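Fucolectin-related protein (Streptococcus pneumoniae, PDB 2WMF) probably hydrolyses glycosidic bonds in host blood-group carbohydrate antigens, as a family 98 glycoside hydrolase linked to fucose utilization. Local coordinates at residues K144-Y155 against A175-F186. Residues are numbered along the deposited sequence; the frame is centred on the assembly and turned at random.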
# COMPACT_ATOMS: atom_id res chain seq x y z
N LYS A 144 -10.15 7.01 17.22
CA LYS A 144 -10.69 7.22 15.88
C LYS A 144 -11.30 5.99 15.25
O LYS A 144 -12.02 6.09 14.27
CB LYS A 144 -9.60 7.80 14.93
CG LYS A 144 -8.95 9.09 15.45
CD LYS A 144 -10.03 10.17 15.62
CE LYS A 144 -9.43 11.53 15.81
NZ LYS A 144 -8.53 11.45 16.88
N GLY A 145 -11.09 4.83 15.86
CA GLY A 145 -11.60 3.58 15.31
C GLY A 145 -10.80 2.39 15.76
O GLY A 145 -9.97 2.46 16.68
N VAL A 146 -11.05 1.27 15.08
CA VAL A 146 -10.45 -0.01 15.46
C VAL A 146 -10.07 -0.80 14.19
O VAL A 146 -10.60 -0.54 13.12
CB VAL A 146 -11.36 -0.87 16.35
CG1 VAL A 146 -11.65 -0.10 17.64
CG2 VAL A 146 -12.67 -1.29 15.65
N LEU A 147 -9.21 -1.79 14.38
CA LEU A 147 -8.71 -2.64 13.31
C LEU A 147 -8.93 -4.13 13.60
O LEU A 147 -8.81 -4.57 14.76
CB LEU A 147 -7.23 -2.43 13.11
CG LEU A 147 -6.80 -1.05 12.59
CD1 LEU A 147 -5.94 -0.31 13.60
CD2 LEU A 147 -6.13 -1.21 11.20
N ASN A 148 -9.27 -4.85 12.53
CA ASN A 148 -9.24 -6.29 12.47
C ASN A 148 -8.15 -6.61 11.45
O ASN A 148 -8.22 -6.15 10.30
CB ASN A 148 -10.58 -6.80 11.98
CG ASN A 148 -10.67 -8.31 11.87
OD1 ASN A 148 -9.70 -9.02 12.13
ND2 ASN A 148 -11.86 -8.81 11.49
N ILE A 149 -7.18 -7.41 11.85
CA ILE A 149 -6.02 -7.70 11.00
C ILE A 149 -5.73 -9.19 10.95
O ILE A 149 -5.55 -9.79 12.00
CB ILE A 149 -4.74 -6.96 11.54
CG1 ILE A 149 -4.95 -5.45 11.61
CG2 ILE A 149 -3.52 -7.23 10.62
CD1 ILE A 149 -3.73 -4.65 12.12
N GLU A 150 -5.71 -9.76 9.74
CA GLU A 150 -5.08 -11.08 9.45
C GLU A 150 -5.84 -12.29 9.99
O GLU A 150 -5.67 -12.67 11.13
CB GLU A 150 -3.64 -11.17 9.96
CG GLU A 150 -2.93 -12.42 9.49
CD GLU A 150 -1.51 -12.50 10.08
OE1 GLU A 150 -0.71 -11.53 9.94
OE2 GLU A 150 -1.23 -13.52 10.75
N ASN A 151 -6.56 -12.96 9.10
CA ASN A 151 -7.34 -14.16 9.44
C ASN A 151 -7.36 -15.23 8.35
O ASN A 151 -8.02 -16.23 8.51
CB ASN A 151 -8.80 -13.76 9.74
CG ASN A 151 -8.92 -12.75 10.85
OD1 ASN A 151 -8.97 -13.12 12.01
ND2 ASN A 151 -8.97 -11.46 10.48
N TYR A 152 -6.66 -14.98 7.25
CA TYR A 152 -6.74 -15.89 6.07
C TYR A 152 -6.28 -17.33 6.40
O TYR A 152 -6.70 -18.27 5.73
CB TYR A 152 -5.99 -15.28 4.83
CG TYR A 152 -4.65 -14.70 5.21
CD1 TYR A 152 -3.53 -15.52 5.48
CD2 TYR A 152 -4.48 -13.33 5.35
CE1 TYR A 152 -2.32 -14.95 5.88
CE2 TYR A 152 -3.31 -12.79 5.75
CZ TYR A 152 -2.21 -13.60 6.00
OH TYR A 152 -1.04 -12.97 6.44
N TRP A 153 -5.43 -17.48 7.40
CA TRP A 153 -4.93 -18.80 7.77
C TRP A 153 -5.69 -19.49 8.90
O TRP A 153 -5.35 -20.62 9.31
CB TRP A 153 -3.43 -18.74 8.11
CG TRP A 153 -3.09 -17.82 9.26
CD1 TRP A 153 -2.90 -16.48 9.18
CD2 TRP A 153 -2.91 -18.17 10.65
NE1 TRP A 153 -2.63 -15.96 10.43
CE2 TRP A 153 -2.60 -16.99 11.35
CE3 TRP A 153 -2.96 -19.38 11.37
CZ2 TRP A 153 -2.34 -16.97 12.72
CZ3 TRP A 153 -2.68 -19.35 12.75
CH2 TRP A 153 -2.41 -18.16 13.41
N ILE A 154 -6.73 -18.81 9.39
CA ILE A 154 -7.39 -19.22 10.64
C ILE A 154 -8.85 -18.72 10.68
O ILE A 154 -9.33 -18.16 11.67
CB ILE A 154 -6.51 -18.82 11.86
CG1 ILE A 154 -7.01 -19.39 13.18
CG2 ILE A 154 -6.32 -17.29 11.96
CD1 ILE A 154 -5.86 -19.62 14.17
N TYR A 155 -9.53 -18.90 9.56
CA TYR A 155 -10.89 -18.38 9.40
C TYR A 155 -11.87 -19.14 10.32
O TYR A 155 -11.77 -20.37 10.50
CB TYR A 155 -11.33 -18.50 7.96
CG TYR A 155 -12.75 -18.02 7.75
CD1 TYR A 155 -13.04 -16.66 7.81
CD2 TYR A 155 -13.83 -18.91 7.56
CE1 TYR A 155 -14.34 -16.19 7.66
CE2 TYR A 155 -15.16 -18.42 7.39
CZ TYR A 155 -15.38 -17.05 7.43
OH TYR A 155 -16.66 -16.45 7.32
N ALA A 175 -16.74 6.88 13.83
CA ALA A 175 -15.44 6.25 13.77
C ALA A 175 -15.32 5.31 12.57
O ALA A 175 -16.30 5.08 11.83
CB ALA A 175 -15.19 5.50 15.08
N HIS A 176 -14.11 4.78 12.37
CA HIS A 176 -13.85 3.82 11.27
C HIS A 176 -13.45 2.43 11.79
O HIS A 176 -12.65 2.31 12.71
CB HIS A 176 -12.75 4.33 10.34
CG HIS A 176 -13.18 5.47 9.46
ND1 HIS A 176 -13.02 6.80 9.83
CD2 HIS A 176 -13.75 5.47 8.24
CE1 HIS A 176 -13.51 7.56 8.86
NE2 HIS A 176 -13.95 6.78 7.87
N PHE A 177 -13.99 1.41 11.14
CA PHE A 177 -13.60 0.02 11.31
C PHE A 177 -12.75 -0.32 10.10
O PHE A 177 -13.21 -0.21 8.95
CB PHE A 177 -14.82 -0.89 11.38
CG PHE A 177 -14.50 -2.36 11.69
CD1 PHE A 177 -14.40 -2.79 12.99
CD2 PHE A 177 -14.23 -3.27 10.66
CE1 PHE A 177 -14.09 -4.10 13.32
CE2 PHE A 177 -13.93 -4.58 10.95
CZ PHE A 177 -13.84 -5.00 12.27
N ILE A 178 -11.51 -0.72 10.36
CA ILE A 178 -10.51 -0.99 9.29
C ILE A 178 -10.14 -2.47 9.34
O ILE A 178 -9.59 -2.94 10.34
CB ILE A 178 -9.27 -0.10 9.41
CG1 ILE A 178 -9.68 1.38 9.43
CG2 ILE A 178 -8.25 -0.39 8.25
CD1 ILE A 178 -8.52 2.35 9.47
N TRP A 179 -10.44 -3.17 8.24
CA TRP A 179 -10.22 -4.63 8.15
C TRP A 179 -9.12 -4.96 7.11
O TRP A 179 -9.35 -4.78 5.93
CB TRP A 179 -11.53 -5.36 7.78
CG TRP A 179 -11.49 -6.86 7.96
CD1 TRP A 179 -10.38 -7.67 8.02
CD2 TRP A 179 -12.62 -7.73 8.08
NE1 TRP A 179 -10.75 -8.97 8.16
CE2 TRP A 179 -12.12 -9.04 8.19
CE3 TRP A 179 -14.01 -7.52 8.08
CZ2 TRP A 179 -12.97 -10.15 8.35
CZ3 TRP A 179 -14.85 -8.59 8.23
CH2 TRP A 179 -14.33 -9.90 8.35
N HIS A 180 -7.95 -5.40 7.58
CA HIS A 180 -6.85 -5.81 6.69
C HIS A 180 -6.88 -7.33 6.57
O HIS A 180 -6.78 -8.07 7.57
CB HIS A 180 -5.48 -5.42 7.27
CG HIS A 180 -5.17 -3.95 7.24
ND1 HIS A 180 -4.81 -3.28 6.08
CD2 HIS A 180 -5.08 -3.05 8.24
CE1 HIS A 180 -4.55 -2.02 6.38
NE2 HIS A 180 -4.69 -1.85 7.68
N ASP A 181 -6.97 -7.83 5.33
CA ASP A 181 -6.98 -9.28 5.10
C ASP A 181 -6.74 -9.55 3.62
O ASP A 181 -6.54 -8.61 2.84
CB ASP A 181 -8.27 -9.94 5.64
CG ASP A 181 -8.01 -10.93 6.74
OD1 ASP A 181 -6.97 -11.62 6.65
OD2 ASP A 181 -8.83 -10.98 7.71
N HIS A 182 -6.69 -10.82 3.25
CA HIS A 182 -6.13 -11.19 1.96
C HIS A 182 -6.72 -12.49 1.45
O HIS A 182 -7.22 -13.30 2.24
CB HIS A 182 -4.61 -11.31 2.07
CG HIS A 182 -3.90 -10.85 0.85
ND1 HIS A 182 -3.25 -11.68 -0.03
CD2 HIS A 182 -3.82 -9.61 0.34
CE1 HIS A 182 -2.74 -10.95 -1.01
NE2 HIS A 182 -3.09 -9.69 -0.82
N GLU A 183 -6.59 -12.67 0.13
CA GLU A 183 -6.93 -13.85 -0.66
C GLU A 183 -8.32 -13.80 -1.21
O GLU A 183 -9.24 -13.33 -0.55
CB GLU A 183 -6.61 -15.16 0.11
CG GLU A 183 -5.10 -15.24 0.54
CD GLU A 183 -4.70 -16.57 1.18
OE1 GLU A 183 -5.35 -17.60 0.90
OE2 GLU A 183 -3.71 -16.58 1.92
N LYS A 184 -8.48 -14.33 -2.41
CA LYS A 184 -9.74 -14.24 -3.13
C LYS A 184 -10.86 -14.99 -2.39
O LYS A 184 -11.92 -14.45 -2.13
CB LYS A 184 -9.61 -14.82 -4.54
CG LYS A 184 -8.59 -14.09 -5.46
CD LYS A 184 -8.08 -15.00 -6.59
CE LYS A 184 -6.85 -14.47 -7.29
NZ LYS A 184 -5.99 -15.55 -7.95
N TRP A 185 -10.63 -16.27 -2.08
CA TRP A 185 -11.67 -17.10 -1.40
C TRP A 185 -12.08 -16.43 -0.08
O TRP A 185 -13.26 -16.47 0.30
CB TRP A 185 -11.14 -18.53 -1.17
CG TRP A 185 -10.11 -18.57 -0.11
CD1 TRP A 185 -8.75 -18.35 -0.25
CD2 TRP A 185 -10.34 -18.75 1.30
NE1 TRP A 185 -8.14 -18.36 1.00
CE2 TRP A 185 -9.09 -18.61 1.95
CE3 TRP A 185 -11.48 -19.01 2.08
CZ2 TRP A 185 -8.97 -18.74 3.32
CZ3 TRP A 185 -11.34 -19.11 3.46
CH2 TRP A 185 -10.11 -18.94 4.06
N PHE A 186 -11.12 -15.81 0.61
CA PHE A 186 -11.34 -15.24 1.93
C PHE A 186 -12.32 -14.06 1.83
O PHE A 186 -13.34 -13.99 2.51
CB PHE A 186 -10.01 -14.82 2.59
CG PHE A 186 -10.21 -14.23 3.96
CD1 PHE A 186 -10.23 -15.04 5.08
CD2 PHE A 186 -10.48 -12.88 4.10
CE1 PHE A 186 -10.50 -14.54 6.34
CE2 PHE A 186 -10.75 -12.34 5.39
CZ PHE A 186 -10.78 -13.19 6.51
O HOH W 1 -12.29 7.95 12.34
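Lys144 O takes the backbone N-H of His176 and also a water that reaches His176 ND1, opening the parallel pairing of strands 143-149 and 176-180, neighbours in an eight-stranded (beta/alpha) barrel. Gly145 suits the next place: a CB would run into His176 O, 3.1 Å from Gly145 CA, and its backbone angles would also jam a CB against Lys144 O. Val146 puts CG2 3.5 Å from Phe177 CD1 on the face turned to helix 159-172. Leu147 and Ile178, apolar neighbours suited to the barrel interior, lie side by side on the other face; Leu147 CD2 is 3.6 Å from His180 CD2, at the imidazole edge. Asn148, with CG anti to the backbone N (chi1 179°), is flat enough to lie over one face of the Trp179 indole, planes 20° apart and ND2 3.3 Å from CE2, while its OD1 accepts Asn151 ND2. That Asn151 amide also donates almost straight to Asp181 OD2 (2.8 Å, 172°). Asp181 OD1 meets Asn151 N through its syn lone pair, and the anti lone pair of OD2 takes Trp179 NE1 at 2.8 Å. Tyr152 CD2 comes 3.3 Å from Asp181 OD1, ring and carboxylate planes steeply crossed; Tyr152 O is 3.3 Å from Trp185 CZ2 at the indole edge, and Tyr155 CD1 packs on Phe186 CE1. Three N-H donors grip the buried Asp181 carboxylate and would fix its rotation; the two from Asn151 join the segments.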